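Local atomic coordinates of TagI restriction endonuclease (Thermocrispum agreste, PDB entry 6GHS), a protein that probably recognises 5-methylcytosine or 5-hydroxymethylcytosine in DNA through its SRA domain and cuts the DNA with an HNH nuclease domain. Residues G40-G45 / G90-V95; L94-L99 / V219-Y224; Y128-H133 / C147-V152; G161-N166 / R194-V199; K200-W205 / S244-L249. All coordinates share one frame; numbering follows the deposited sequence.

Contact 1: residues G40-G45 / G90-V95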
# COMPACT_ATOMS: atom_id res chain seq x y z
N GLY A 40 -10.51 -22.12 -3.19
CA GLY A 40 -10.63 -20.87 -3.95
C GLY A 40 -11.06 -20.96 -5.39
O GLY A 40 -11.04 -22.03 -6.01
N THR A 41 -11.40 -19.79 -5.93
CA THR A 41 -12.04 -19.64 -7.24
C THR A 41 -11.56 -18.34 -7.88
O THR A 41 -11.37 -17.33 -7.20
CB THR A 41 -13.58 -19.68 -7.05
OG1 THR A 41 -13.98 -21.04 -6.94
CG2 THR A 41 -14.37 -19.07 -8.20
N ALA A 42 -11.36 -18.36 -9.19
CA ALA A 42 -10.86 -17.19 -9.92
C ALA A 42 -11.72 -15.94 -9.75
O ALA A 42 -11.19 -14.83 -9.70
CB ALA A 42 -10.73 -17.51 -11.40
N LYS A 43 -13.03 -16.14 -9.68
CA LYS A 43 -14.01 -15.05 -9.58
C LYS A 43 -13.96 -14.39 -8.20
O LYS A 43 -13.82 -13.18 -8.11
CB LYS A 43 -15.45 -15.53 -9.87
CG LYS A 43 -15.76 -15.79 -11.35
CD LYS A 43 -15.15 -17.08 -11.91
CE LYS A 43 -15.40 -17.25 -13.41
NZ LYS A 43 -14.55 -18.31 -14.04
N GLN A 44 -14.03 -15.21 -7.15
CA GLN A 44 -14.29 -14.71 -5.78
C GLN A 44 -13.06 -14.54 -4.87
O GLN A 44 -13.13 -13.78 -3.91
CB GLN A 44 -15.39 -15.52 -5.06
CG GLN A 44 -15.44 -17.03 -5.30
CD GLN A 44 -16.59 -17.72 -4.56
OE1 GLN A 44 -16.51 -18.90 -4.22
NE2 GLN A 44 -17.66 -16.99 -4.30
N GLY A 45 -11.95 -15.21 -5.20
CA GLY A 45 -10.72 -15.16 -4.41
C GLY A 45 -10.52 -16.46 -3.67
O GLY A 45 -11.38 -17.33 -3.71
N GLY A 90 -7.84 -22.46 -8.01
CA GLY A 90 -7.09 -22.22 -6.80
C GLY A 90 -5.91 -21.31 -7.01
O GLY A 90 -5.63 -20.45 -6.18
N ASN A 91 -5.21 -21.51 -8.13
CA ASN A 91 -4.12 -20.61 -8.48
C ASN A 91 -4.64 -19.22 -8.78
O ASN A 91 -4.10 -18.23 -8.30
CB ASN A 91 -3.34 -21.12 -9.68
CG ASN A 91 -2.64 -22.43 -9.40
OD1 ASN A 91 -2.51 -22.85 -8.25
ND2 ASN A 91 -2.18 -23.09 -10.46
N ALA A 92 -5.70 -19.15 -9.58
CA ALA A 92 -6.27 -17.86 -9.96
C ALA A 92 -6.81 -17.16 -8.75
O ALA A 92 -6.54 -15.98 -8.55
CB ALA A 92 -7.36 -18.03 -11.00
N GLY A 93 -7.54 -17.89 -7.91
CA GLY A 93 -8.15 -17.33 -6.71
C GLY A 93 -7.11 -16.72 -5.78
O GLY A 93 -7.34 -15.66 -5.19
N LEU A 94 -5.97 -17.39 -5.67
CA LEU A 94 -4.89 -16.88 -4.85
C LEU A 94 -4.30 -15.56 -5.36
O LEU A 94 -3.88 -14.74 -4.56
CB LEU A 94 -3.77 -17.92 -4.71
CG LEU A 94 -3.84 -18.82 -3.50
CD1 LEU A 94 -2.75 -19.87 -3.64
CD2 LEU A 94 -3.65 -18.03 -2.21
N VAL A 95 -4.26 -15.36 -6.67
CA VAL A 95 -3.78 -14.09 -7.22
C VAL A 95 -4.83 -13.01 -6.97
O VAL A 95 -4.50 -11.88 -6.65
CB VAL A 95 -3.50 -14.15 -8.74
CG1 VAL A 95 -3.07 -12.78 -9.26
CG2 VAL A 95 -2.43 -15.21 -9.05
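Ala42 and Ala92 bring their methyl groups into direct contact, CB of Ala42 lying 3.4 Å from CB of Ala92. The Ala92 methyl points from helix 89-100 at the turn, whereas the Ala42 methyl lies across the line between the two segments and presents a flank; Ala42 CA is the second atom that Ala92 CB meets, at 3.8 Å. Apart from this pair the approach is made by backbone. Gly93 faces the end of strand 38-41 with a bare CA, 3.3 Å from Thr41 O, and a CB on it would run into Thr41 N. Gly40 and Gly90 add a second place where main chains come close, their CA atoms 4.7 Å apart. Further on, Gly45 CA meets Gly93 O at 3.5 Å in a CA-H...O contact with 137° at the hydrogen. The turn closes on itself through Gly45 N to Thr41 O, at 3.0 Å. Away from the turn, Leu94 packs on Val130 and Phe149. The chemistry is apolar and glycine-based: lacking side chains at Gly40 and Gly93, helix and turn of the SRA domain can rest backbone against backbone, joined by dispersion and one C-H...O contact.

Contact 2: residues L94-L99 / V219-Y224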
# COMPACT_ATOMS: atom_id res chain seq x y z
N LEU A 94 -5.97 -17.39 -5.67
CA LEU A 94 -4.89 -16.88 -4.85
C LEU A 94 -4.30 -15.56 -5.36
O LEU A 94 -3.88 -14.74 -4.56
CB LEU A 94 -3.77 -17.92 -4.71
CG LEU A 94 -3.84 -18.82 -3.50
CD1 LEU A 94 -2.75 -19.87 -3.64
CD2 LEU A 94 -3.65 -18.03 -2.21
N VAL A 95 -4.26 -15.36 -6.67
CA VAL A 95 -3.78 -14.09 -7.22
C VAL A 95 -4.83 -13.01 -6.97
O VAL A 95 -4.50 -11.88 -6.65
CB VAL A 95 -3.50 -14.15 -8.74
CG1 VAL A 95 -3.07 -12.78 -9.26
CG2 VAL A 95 -2.43 -15.21 -9.05
N ARG A 96 -6.08 -13.38 -7.16
CA ARG A 96 -7.19 -12.48 -6.93
C ARG A 96 -7.25 -12.08 -5.46
O ARG A 96 -7.66 -10.98 -5.16
CB ARG A 96 -8.49 -13.14 -7.40
CG ARG A 96 -9.77 -12.36 -7.21
CD ARG A 96 -9.73 -10.98 -7.83
NE ARG A 96 -9.56 -10.98 -9.29
CZ ARG A 96 -9.30 -9.89 -10.01
NH1 ARG A 96 -9.16 -8.69 -9.44
NH2 ARG A 96 -9.15 -9.99 -11.34
N SER A 97 -6.84 -12.96 -4.55
CA SER A 97 -6.73 -12.58 -3.14
C SER A 97 -5.65 -11.53 -2.92
O SER A 97 -5.86 -10.57 -2.19
CB SER A 97 -6.45 -13.80 -2.24
OG SER A 97 -7.65 -14.46 -1.92
N GLN A 98 -4.51 -11.75 -3.56
CA GLN A 98 -3.39 -10.82 -3.52
C GLN A 98 -3.83 -9.43 -4.01
O GLN A 98 -3.60 -8.44 -3.34
CB GLN A 98 -2.25 -11.35 -4.40
CG GLN A 98 -0.95 -10.56 -4.33
CD GLN A 98 -0.30 -10.36 -5.70
OE1 GLN A 98 0.28 -11.28 -6.27
NE2 GLN A 98 -0.39 -9.14 -6.21
N LEU A 99 -4.49 -9.38 -5.16
CA LEU A 99 -4.92 -8.11 -5.74
C LEU A 99 -6.00 -7.36 -4.95
O LEU A 99 -5.91 -6.14 -4.78
CB LEU A 99 -5.40 -8.30 -7.17
CG LEU A 99 -4.36 -8.81 -8.17
CD1 LEU A 99 -5.03 -8.94 -9.54
CD2 LEU A 99 -3.12 -7.93 -8.25
N VAL A 219 -4.12 -7.35 -15.73
CA VAL A 219 -2.95 -8.10 -15.27
C VAL A 219 -3.09 -9.58 -15.67
O VAL A 219 -4.05 -9.95 -16.39
CB VAL A 219 -2.68 -7.90 -13.75
CG1 VAL A 219 -2.46 -6.43 -13.44
CG2 VAL A 219 -3.81 -8.43 -12.88
N ASP A 220 -2.14 -10.42 -15.23
CA ASP A 220 -2.09 -11.82 -15.66
C ASP A 220 -3.38 -12.58 -15.40
O ASP A 220 -3.88 -13.24 -16.29
CB ASP A 220 -0.88 -12.59 -15.08
CG ASP A 220 -0.80 -12.58 -13.55
OD1 ASP A 220 -1.56 -11.86 -12.89
OD2 ASP A 220 0.05 -13.31 -13.00
N VAL A 221 -3.92 -12.44 -14.21
CA VAL A 221 -5.13 -13.18 -13.86
C VAL A 221 -6.42 -12.56 -14.40
O VAL A 221 -7.42 -13.26 -14.53
CB VAL A 221 -5.23 -13.41 -12.33
CG1 VAL A 221 -5.60 -12.14 -11.57
CG2 VAL A 221 -6.23 -14.51 -12.01
N GLY A 222 -6.41 -11.26 -14.71
CA GLY A 222 -7.63 -10.59 -15.14
C GLY A 222 -7.61 -9.11 -14.88
O GLY A 222 -6.54 -8.54 -14.81
N PRO A 223 -8.81 -8.47 -14.72
CA PRO A 223 -8.94 -7.02 -14.49
C PRO A 223 -8.57 -6.60 -13.09
O PRO A 223 -8.71 -7.40 -12.16
CB PRO A 223 -10.45 -6.75 -14.69
CG PRO A 223 -11.04 -8.02 -15.21
CD PRO A 223 -10.14 -9.12 -14.74
N TYR A 224 -8.14 -5.35 -12.94
CA TYR A 224 -7.68 -4.82 -11.67
C TYR A 224 -8.12 -3.37 -11.44
O TYR A 224 -8.01 -2.53 -12.33
CB TYR A 224 -6.15 -4.87 -11.61
CG TYR A 224 -5.63 -4.23 -10.36
CD1 TYR A 224 -5.64 -4.91 -9.15
CD2 TYR A 224 -5.20 -2.91 -10.36
CE1 TYR A 224 -5.19 -4.32 -7.99
CE2 TYR A 224 -4.76 -2.32 -9.19
CZ TYR A 224 -4.75 -3.03 -8.01
OH TYR A 224 -4.32 -2.46 -6.86
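Val95 meets Val221 with its CG1 branch, 3.5 Å from Val221 CG1, the two side chains sliding past one another in opposite directions. The same Val95 methyl also lies beside the carboxylate of Asp220, whose OD2 is hydrogen-bonded to His133. Arg96 follows with the polar part of the contact. Its CG is anti to the backbone N (chi1 178°), but the chain bends at the next two torsions, crosses the Pro223 side chain at about a right angle and turns the guanidinium edge to the Pro223 carbonyl. NH1 and NH2 of Arg96 both close on Pro223 O, at 3.0 Å and 2.8 Å, with the oxygen almost exactly in the guanidinium plane. Arg96 NH1 also forms a salt bridge with Glu100, so charge and carbonyl together fix the rotation of the group. A leucine here removes every donor and would probably leave Pro223 O and the Glu100 carboxylate each short of a partner. Gln98 NE2 is hydrogen-bonded to Asn259 of the second subunit. Leu99 ends the series: its CD1 meets Val219 CG2 tip to tip at 3.6 Å, touches Val221 CG1, and covers one face of the Arg96 guanidinium toward the rim, 4.1 Å above the plane. Leu99 CB lies 3.9 Å from Tyr224 CD1, while its carbonyl oxygen sits at the ring edge. An SRA helix is thus joined to the HNH domain by a valine-leucine patch beside one two-nitrogen grip, whose charge is probably tempered by Glu100.

Contact 3: residues Y128-H133 / C147-V152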
# COMPACT_ATOMS: atom_id res chain seq x y z
N TYR A 128 -3.12 -14.96 6.80
CA TYR A 128 -1.96 -14.43 6.08
C TYR A 128 -2.43 -13.61 4.88
O TYR A 128 -3.56 -13.76 4.39
CB TYR A 128 -1.07 -15.55 5.59
CG TYR A 128 -0.28 -16.25 6.67
CD1 TYR A 128 -0.92 -16.88 7.75
CD2 TYR A 128 1.11 -16.33 6.59
CE1 TYR A 128 -0.19 -17.53 8.73
CE2 TYR A 128 1.85 -16.98 7.57
CZ TYR A 128 1.19 -17.58 8.64
OH TYR A 128 1.92 -18.23 9.61
N LYS A 129 -1.53 -12.75 4.40
CA LYS A 129 -1.78 -11.84 3.29
C LYS A 129 -0.95 -12.39 2.15
O LYS A 129 0.17 -12.83 2.37
CB LYS A 129 -1.29 -10.45 3.67
CG LYS A 129 -1.41 -9.34 2.64
CD LYS A 129 -0.64 -8.10 3.13
CE LYS A 129 -0.70 -6.90 2.19
NZ LYS A 129 -2.05 -6.28 2.16
N VAL A 130 -1.50 -12.42 0.94
CA VAL A 130 -0.74 -12.83 -0.24
C VAL A 130 -0.11 -11.56 -0.80
O VAL A 130 -0.81 -10.56 -1.02
CB VAL A 130 -1.64 -13.49 -1.31
CG1 VAL A 130 -0.78 -14.06 -2.44
CG2 VAL A 130 -2.50 -14.58 -0.69
N VAL A 131 1.20 -11.59 -1.03
CA VAL A 131 1.95 -10.39 -1.38
C VAL A 131 2.42 -10.39 -2.84
O VAL A 131 2.33 -9.36 -3.51
CB VAL A 131 3.13 -10.19 -0.42
CG1 VAL A 131 4.07 -9.09 -0.91
CG2 VAL A 131 2.59 -9.87 0.98
N ALA A 132 2.93 -11.52 -3.32
CA ALA A 132 3.37 -11.62 -4.71
C ALA A 132 3.19 -13.02 -5.23
O ALA A 132 2.98 -13.94 -4.44
CB ALA A 132 4.84 -11.22 -4.81
N HIS A 133 3.28 -13.16 -6.55
CA HIS A 133 3.26 -14.48 -7.18
C HIS A 133 4.17 -14.53 -8.40
O HIS A 133 4.46 -13.52 -9.02
CB HIS A 133 1.85 -14.84 -7.59
CG HIS A 133 1.32 -14.00 -8.70
ND1 HIS A 133 0.51 -12.91 -8.48
CD2 HIS A 133 1.50 -14.07 -10.04
CE1 HIS A 133 0.20 -12.36 -9.64
NE2 HIS A 133 0.78 -13.04 -10.61
N CYS A 147 3.50 -22.54 -10.34
CA CYS A 147 3.08 -21.25 -9.83
C CYS A 147 3.43 -21.15 -8.35
O CYS A 147 3.29 -22.12 -7.63
CB CYS A 147 1.58 -21.14 -10.01
SG CYS A 147 1.00 -19.47 -9.80
N GLN A 148 3.88 -19.99 -7.88
CA GLN A 148 4.23 -19.83 -6.46
C GLN A 148 3.76 -18.51 -5.88
O GLN A 148 3.62 -17.52 -6.58
CB GLN A 148 5.73 -19.97 -6.26
CG GLN A 148 6.17 -21.40 -6.01
CD GLN A 148 7.66 -21.52 -5.76
OE1 GLN A 148 8.48 -20.83 -6.38
NE2 GLN A 148 8.03 -22.40 -4.84
N PHE A 149 3.52 -18.51 -4.58
CA PHE A 149 2.96 -17.36 -3.88
C PHE A 149 3.82 -17.06 -2.65
O PHE A 149 4.40 -17.97 -2.07
CB PHE A 149 1.51 -17.64 -3.48
CG PHE A 149 0.63 -18.02 -4.64
CD1 PHE A 149 0.56 -19.33 -5.08
CD2 PHE A 149 -0.11 -17.05 -5.32
CE1 PHE A 149 -0.23 -19.67 -6.16
CE2 PHE A 149 -0.90 -17.38 -6.41
CZ PHE A 149 -0.97 -18.69 -6.82
N GLN A 150 3.88 -15.79 -2.30
CA GLN A 150 4.48 -15.36 -1.05
C GLN A 150 3.38 -14.91 -0.08
O GLN A 150 2.61 -14.00 -0.39
CB GLN A 150 5.45 -14.22 -1.31
CG GLN A 150 6.36 -13.92 -0.14
CD GLN A 150 7.22 -12.70 -0.38
OE1 GLN A 150 6.83 -11.78 -1.10
NE2 GLN A 150 8.40 -12.68 0.22
N LEU A 151 3.31 -15.56 1.09
CA LEU A 151 2.32 -15.22 2.12
C LEU A 151 2.99 -14.72 3.40
O LEU A 151 3.99 -15.28 3.83
CB LEU A 151 1.40 -16.41 2.43
CG LEU A 151 0.45 -16.79 1.29
CD1 LEU A 151 1.12 -17.73 0.30
CD2 LEU A 151 -0.82 -17.44 1.80
N VAL A 152 2.44 -13.65 3.98
CA VAL A 152 2.99 -12.96 5.15
C VAL A 152 1.90 -12.89 6.22
O VAL A 152 0.76 -12.55 5.91
CB VAL A 152 3.41 -11.51 4.82
CG1 VAL A 152 3.85 -10.77 6.09
CG2 VAL A 152 4.52 -11.50 3.79
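With Val130 CG2 and Leu151 CG each anti to its carbonyl carbon, the two side chains of this non-hydrogen-bonded pair lie side by side, Val130 CG2 4.1 Å from Leu151 CD2. Tyr128 uses the same setting (chi1 -72°), which lays its ring along the neighbouring strand: CD2 comes 3.5 Å from Val152 C, and the ring edge faces Leu151 C. Tyr128 OH goes on to Gly62 O, and an alanine here would probably leave that carbonyl without its mate and open a gap beside Leu151. His133 CB rests obliquely against Phe149 CD2 at 3.7 Å; its imidazole turns away to Asp220 and Gln98. Val130, Leu151, His133 and Phe149 share the face covered by helix 89-100. Val131 CG2 crosses Val152 CG2 obliquely at 3.8 Å, and on the face of Val152 Gln150 reaches Glu64. The main chains are tied by a pair of bonds between Lys129 and Val152, N of Lys129 lying 2.8 Å from Val152 O. Further along, Val131 N reaches Gln150 O at 2.9 Å while Gln150 N turns to Ala132 O at 3.0 Å. Two residues, Val131 and Ala132, therefore stand opposite the single Gln150: a classic beta bulge, with Val131 at helical psi. The arrangement is an antiparallel, bulged beta hairpin, strands crossing at 142°, within the curled sheet of the PUA-like SRA fold.

Contact 4: residues G161-N166 / R194-V199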
# COMPACT_ATOMS: atom_id res chain seq x y z
N GLY A 161 -3.98 -3.53 5.62
CA GLY A 161 -4.90 -3.01 4.60
C GLY A 161 -5.93 -4.00 4.07
O GLY A 161 -6.54 -3.78 3.02
N VAL A 162 -6.14 -5.09 4.82
CA VAL A 162 -7.01 -6.18 4.36
C VAL A 162 -8.50 -5.88 4.51
O VAL A 162 -8.92 -5.01 5.28
CB VAL A 162 -6.67 -7.54 5.03
CG1 VAL A 162 -5.25 -7.97 4.67
CG2 VAL A 162 -6.87 -7.52 6.55
N VAL A 163 -9.29 -6.63 3.75
CA VAL A 163 -10.74 -6.54 3.74
C VAL A 163 -11.32 -7.92 4.08
O VAL A 163 -10.87 -8.93 3.54
CB VAL A 163 -11.29 -6.00 2.40
CG1 VAL A 163 -10.87 -4.56 2.20
CG2 VAL A 163 -10.82 -6.81 1.20
N VAL A 164 -12.29 -7.97 5.00
CA VAL A 164 -12.87 -9.23 5.49
C VAL A 164 -14.39 -9.23 5.33
O VAL A 164 -15.01 -8.16 5.24
CB VAL A 164 -12.48 -9.52 6.96
CG1 VAL A 164 -10.97 -9.44 7.14
CG2 VAL A 164 -13.20 -8.58 7.93
N ASP A 165 -14.99 -10.42 5.31
CA ASP A 165 -16.42 -10.58 5.03
C ASP A 165 -17.33 -10.14 6.18
O ASP A 165 -18.27 -9.38 5.96
CB ASP A 165 -16.77 -12.02 4.60
CG ASP A 165 -17.05 -12.14 3.11
OD1 ASP A 165 -17.66 -11.22 2.52
OD2 ASP A 165 -16.69 -13.18 2.52
N ASN A 166 -17.04 -10.62 7.40
CA ASN A 166 -17.79 -10.20 8.60
C ASN A 166 -16.87 -9.44 9.59
O ASN A 166 -16.04 -10.07 10.27
CB ASN A 166 -18.48 -11.41 9.27
CG ASN A 166 -19.86 -11.07 9.85
OD1 ASN A 166 -20.06 -10.01 10.45
ND2 ASN A 166 -20.81 -11.98 9.67
N ARG A 194 -12.41 -3.18 7.22
CA ARG A 194 -13.21 -2.76 6.08
C ARG A 194 -13.94 -3.93 5.42
O ARG A 194 -13.39 -5.03 5.32
CB ARG A 194 -12.30 -2.12 5.05
CG ARG A 194 -11.42 -1.00 5.59
CD ARG A 194 -10.36 -0.59 4.58
NE ARG A 194 -10.93 -0.52 3.24
CZ ARG A 194 -10.23 -0.31 2.13
NH1 ARG A 194 -8.92 -0.10 2.18
NH2 ARG A 194 -10.87 -0.29 0.96
N SER A 195 -15.16 -3.68 4.96
CA SER A 195 -16.01 -4.73 4.41
C SER A 195 -15.56 -5.10 3.01
O SER A 195 -15.48 -4.24 2.14
CB SER A 195 -17.48 -4.30 4.39
OG SER A 195 -18.33 -5.39 4.09
N ALA A 196 -15.28 -6.38 2.81
CA ALA A 196 -14.94 -6.93 1.50
C ALA A 196 -16.09 -6.81 0.51
O ALA A 196 -15.88 -6.51 -0.68
CB ALA A 196 -14.54 -8.39 1.65
N GLN A 197 -17.31 -7.06 1.00
CA GLN A 197 -18.53 -7.01 0.19
C GLN A 197 -18.73 -5.68 -0.54
O GLN A 197 -19.19 -5.65 -1.69
CB GLN A 197 -19.78 -7.33 1.06
CG GLN A 197 -20.23 -8.79 1.02
CD GLN A 197 -20.95 -9.14 -0.28
OE1 GLN A 197 -20.39 -9.79 -1.16
NE2 GLN A 197 -22.20 -8.69 -0.40
N VAL A 198 -18.38 -4.59 0.15
CA VAL A 198 -18.60 -3.23 -0.35
C VAL A 198 -17.76 -3.00 -1.61
O VAL A 198 -18.29 -2.58 -2.65
CB VAL A 198 -18.28 -2.19 0.76
CG1 VAL A 198 -18.33 -0.76 0.23
CG2 VAL A 198 -19.26 -2.32 1.91
N VAL A 199 -16.48 -3.33 -1.49
CA VAL A 199 -15.49 -3.21 -2.56
C VAL A 199 -15.93 -4.06 -3.74
O VAL A 199 -16.03 -3.57 -4.88
CB VAL A 199 -14.08 -3.68 -2.10
CG1 VAL A 199 -13.02 -3.32 -3.13
CG2 VAL A 199 -13.70 -3.09 -0.75
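Arg194 lays its side chain across Val163, with CB 4.0 Å from Val163 CG1. A bend at chi3 (43°) brings the guanidinium round, and the same methyl then sits over one of its faces, 4.1 Å above the plane and toward the rim. The carbonyl of Arg194 takes the Val164 N-H at 3.2 Å, the donor arriving almost in line with the C=O bond, and Val163 CA adds a CA-H...O contact to that same oxygen. Ser195 stands at the N-cap position of helix 196-206 and pairs with Val164 in a short, weakly bonded parallel arrangement; its own N-H goes to Asp241. Ala196, first in the helix, gives its N-H to Val164 O at 3.0 Å with a nearly straight N-H...O angle of 170°, although the donor stands well above the carbonyl plane, 51° out of it. Its methyl lies under the same peptide, CB 3.6 Å from Val164 O, while Val163 CG2 comes to 4.1 Å from Ala196 CB. Gln197 touches with its aliphatic part: CG is 3.8 Å from OD1 of Asp165. The other carboxylate oxygen of Asp165 makes a weak bond to Phe7 N. Val199 closes the apolar side at a distance, its CG2 facing Val163 CG1. Two backbone bonds thus tie residues 163-164 to the start of helix 196-206, and Val164 O occupies one of the helix's first N-H groups, while the nearby Asp165 carboxylate would probably favour the positive helix end electrostatically.

Contact 5: residues K200-W205 / S244-L249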
# COMPACT_ATOMS: atom_id res chain seq x y z
N LYS A 200 -16.22 -5.33 -3.45
CA LYS A 200 -16.61 -6.32 -4.45
C LYS A 200 -17.84 -5.89 -5.27
O LYS A 200 -17.89 -6.15 -6.46
CB LYS A 200 -16.87 -7.67 -3.78
CG LYS A 200 -16.80 -8.85 -4.74
CD LYS A 200 -17.48 -10.10 -4.20
CE LYS A 200 -17.48 -11.22 -5.24
NZ LYS A 200 -17.99 -12.52 -4.70
N ASN A 201 -18.81 -5.25 -4.62
CA ASN A 201 -20.00 -4.73 -5.32
C ASN A 201 -19.64 -3.64 -6.32
O ASN A 201 -20.05 -3.66 -7.48
CB ASN A 201 -21.03 -4.14 -4.33
CG ASN A 201 -21.87 -5.19 -3.63
OD1 ASN A 201 -22.14 -6.26 -4.17
ND2 ASN A 201 -22.30 -4.87 -2.41
N VAL A 202 -18.89 -2.67 -5.82
CA VAL A 202 -18.58 -1.45 -6.55
C VAL A 202 -17.74 -1.79 -7.77
O VAL A 202 -18.01 -1.29 -8.86
CB VAL A 202 -17.84 -0.45 -5.64
CG1 VAL A 202 -17.27 0.72 -6.44
CG2 VAL A 202 -18.77 0.06 -4.54
N LYS A 203 -16.73 -2.64 -7.58
CA LYS A 203 -15.89 -3.11 -8.69
C LYS A 203 -16.66 -4.00 -9.68
O LYS A 203 -16.44 -3.91 -10.89
CB LYS A 203 -14.66 -3.86 -8.17
CG LYS A 203 -13.65 -3.00 -7.43
CD LYS A 203 -12.42 -3.83 -7.11
CE LYS A 203 -11.36 -3.02 -6.40
NZ LYS A 203 -10.17 -3.86 -6.11
N GLY A 204 -17.54 -4.86 -9.15
CA GLY A 204 -18.42 -5.70 -9.97
C GLY A 204 -19.39 -4.91 -10.85
O GLY A 204 -19.58 -5.25 -12.02
N TRP A 205 -19.99 -3.87 -10.29
CA TRP A 205 -20.92 -3.03 -11.06
C TRP A 205 -20.24 -2.28 -12.19
O TRP A 205 -20.85 -2.03 -13.22
CB TRP A 205 -21.62 -2.01 -10.16
CG TRP A 205 -22.60 -2.59 -9.20
CD1 TRP A 205 -23.39 -3.68 -9.40
CD2 TRP A 205 -22.92 -2.09 -7.91
NE1 TRP A 205 -24.16 -3.90 -8.30
CE2 TRP A 205 -23.90 -2.94 -7.36
CE3 TRP A 205 -22.47 -1.00 -7.15
CZ2 TRP A 205 -24.45 -2.74 -6.08
CZ3 TRP A 205 -23.01 -0.80 -5.87
CH2 TRP A 205 -23.98 -1.67 -5.36
N SER A 244 -22.06 3.65 -1.44
CA SER A 244 -22.36 5.05 -1.77
C SER A 244 -21.21 6.05 -1.46
O SER A 244 -21.22 7.18 -1.97
CB SER A 244 -23.65 5.49 -1.07
OG SER A 244 -23.61 5.14 0.31
N ASN A 245 -20.25 5.62 -0.65
CA ASN A 245 -19.10 6.43 -0.28
C ASN A 245 -17.82 5.82 -0.89
O ASN A 245 -16.79 5.75 -0.23
CB ASN A 245 -19.03 6.46 1.24
CG ASN A 245 -17.92 7.34 1.77
OD1 ASN A 245 -17.53 8.32 1.14
ND2 ASN A 245 -17.40 6.98 2.93
N MET A 246 -17.90 5.39 -2.14
CA MET A 246 -16.79 4.69 -2.78
C MET A 246 -16.83 4.83 -4.29
O MET A 246 -17.91 4.82 -4.88
CB MET A 246 -16.82 3.22 -2.42
CG MET A 246 -15.69 2.43 -3.06
SD MET A 246 -15.49 0.81 -2.32
CE MET A 246 -14.83 1.25 -0.71
N LEU A 247 -15.65 4.94 -4.91
CA LEU A 247 -15.50 4.95 -6.37
C LEU A 247 -14.53 3.86 -6.80
O LEU A 247 -13.51 3.65 -6.15
CB LEU A 247 -14.94 6.28 -6.86
CG LEU A 247 -15.66 7.57 -6.48
CD1 LEU A 247 -14.71 8.75 -6.66
CD2 LEU A 247 -16.91 7.75 -7.31
N CYS A 248 -14.84 3.19 -7.91
CA CYS A 248 -13.87 2.32 -8.58
C CYS A 248 -12.93 3.19 -9.43
O CYS A 248 -13.38 3.90 -10.33
CB CYS A 248 -14.60 1.31 -9.45
SG CYS A 248 -13.55 0.22 -10.43
N LEU A 249 -11.63 3.13 -9.14
CA LEU A 249 -10.61 3.94 -9.83
C LEU A 249 -9.36 3.15 -10.19
O LEU A 249 -9.01 2.20 -9.50
CB LEU A 249 -10.15 5.07 -8.94
CG LEU A 249 -11.17 6.04 -8.40
CD1 LEU A 249 -10.46 7.01 -7.47
CD2 LEU A 249 -11.85 6.79 -9.52
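Val202 packs helix 196-206 against Met246 and Cys248, on strand 246-249 of the HNH domain, a nuclease of the beta-beta-alpha-metal type; the strand is an outer one of the small antiparallel sheet that includes 223-229. Helix and strand run at 49° to one another, their axes 7.9 Å apart at the closest point, too far for backbone pairing, and the gap is filled by side chains. Apolar contacts carry the joint. Both branches of Val202 are used: CG2 faces the thioether, 4.0 Å from Met246 SD, while CG1 lies over the strand main chain, 3.8 Å from Cys248 N and 4.1 Å from Cys248 CB. The Met246 chain is extended to SD and then bends at chi3 (-70°), crossing Val202 obliquely and also touching Val198. Lys203 adds a looser touch with its aliphatic stem. Polar interactions pass outside the pair. The fully extended Lys203 chain carries NZ to Ser225 O and to a salt bridge with Glu100 of the SRA domain, and Asn201 bonds Glu243. Cys248 N, beneath the valine methyl, is hydrogen-bonded to Gln211. The strand leads directly into Cys250, which binds the zinc ion with Cys210, Cys213 and Asp253; the Cys248 side chain is about 9 Å from that metal. Its sulfur faces the helix instead, chi1 of 176° setting SG anti to the backbone N, 4.4 Å from Lys203 CG.

Contacts 1 and 5 are buried, while contacts 2, 3 and 4 are partly buried. Helix 89-100 serves contacts 1 and 2, and the hairpin of contact 3 covers another of its sides, so three contacts meet on one SRA helix. Helix 196-206 likewise starts in contact 4 and continues into contact 5, where Val199 touches Met246. Contact 2 spans the two domains, and Glu100 links it to contact 5 by pairing with both Arg96 and Lys203. Glycine backbones dominate contact 1, a guanidinium grip contact 2, and valine with sulfur contact 5; backbone bonds tie contacts 3 and 4, between strands in the first and partly to a helix start in the second. Contacts 2 and 3 also reach the second subunit.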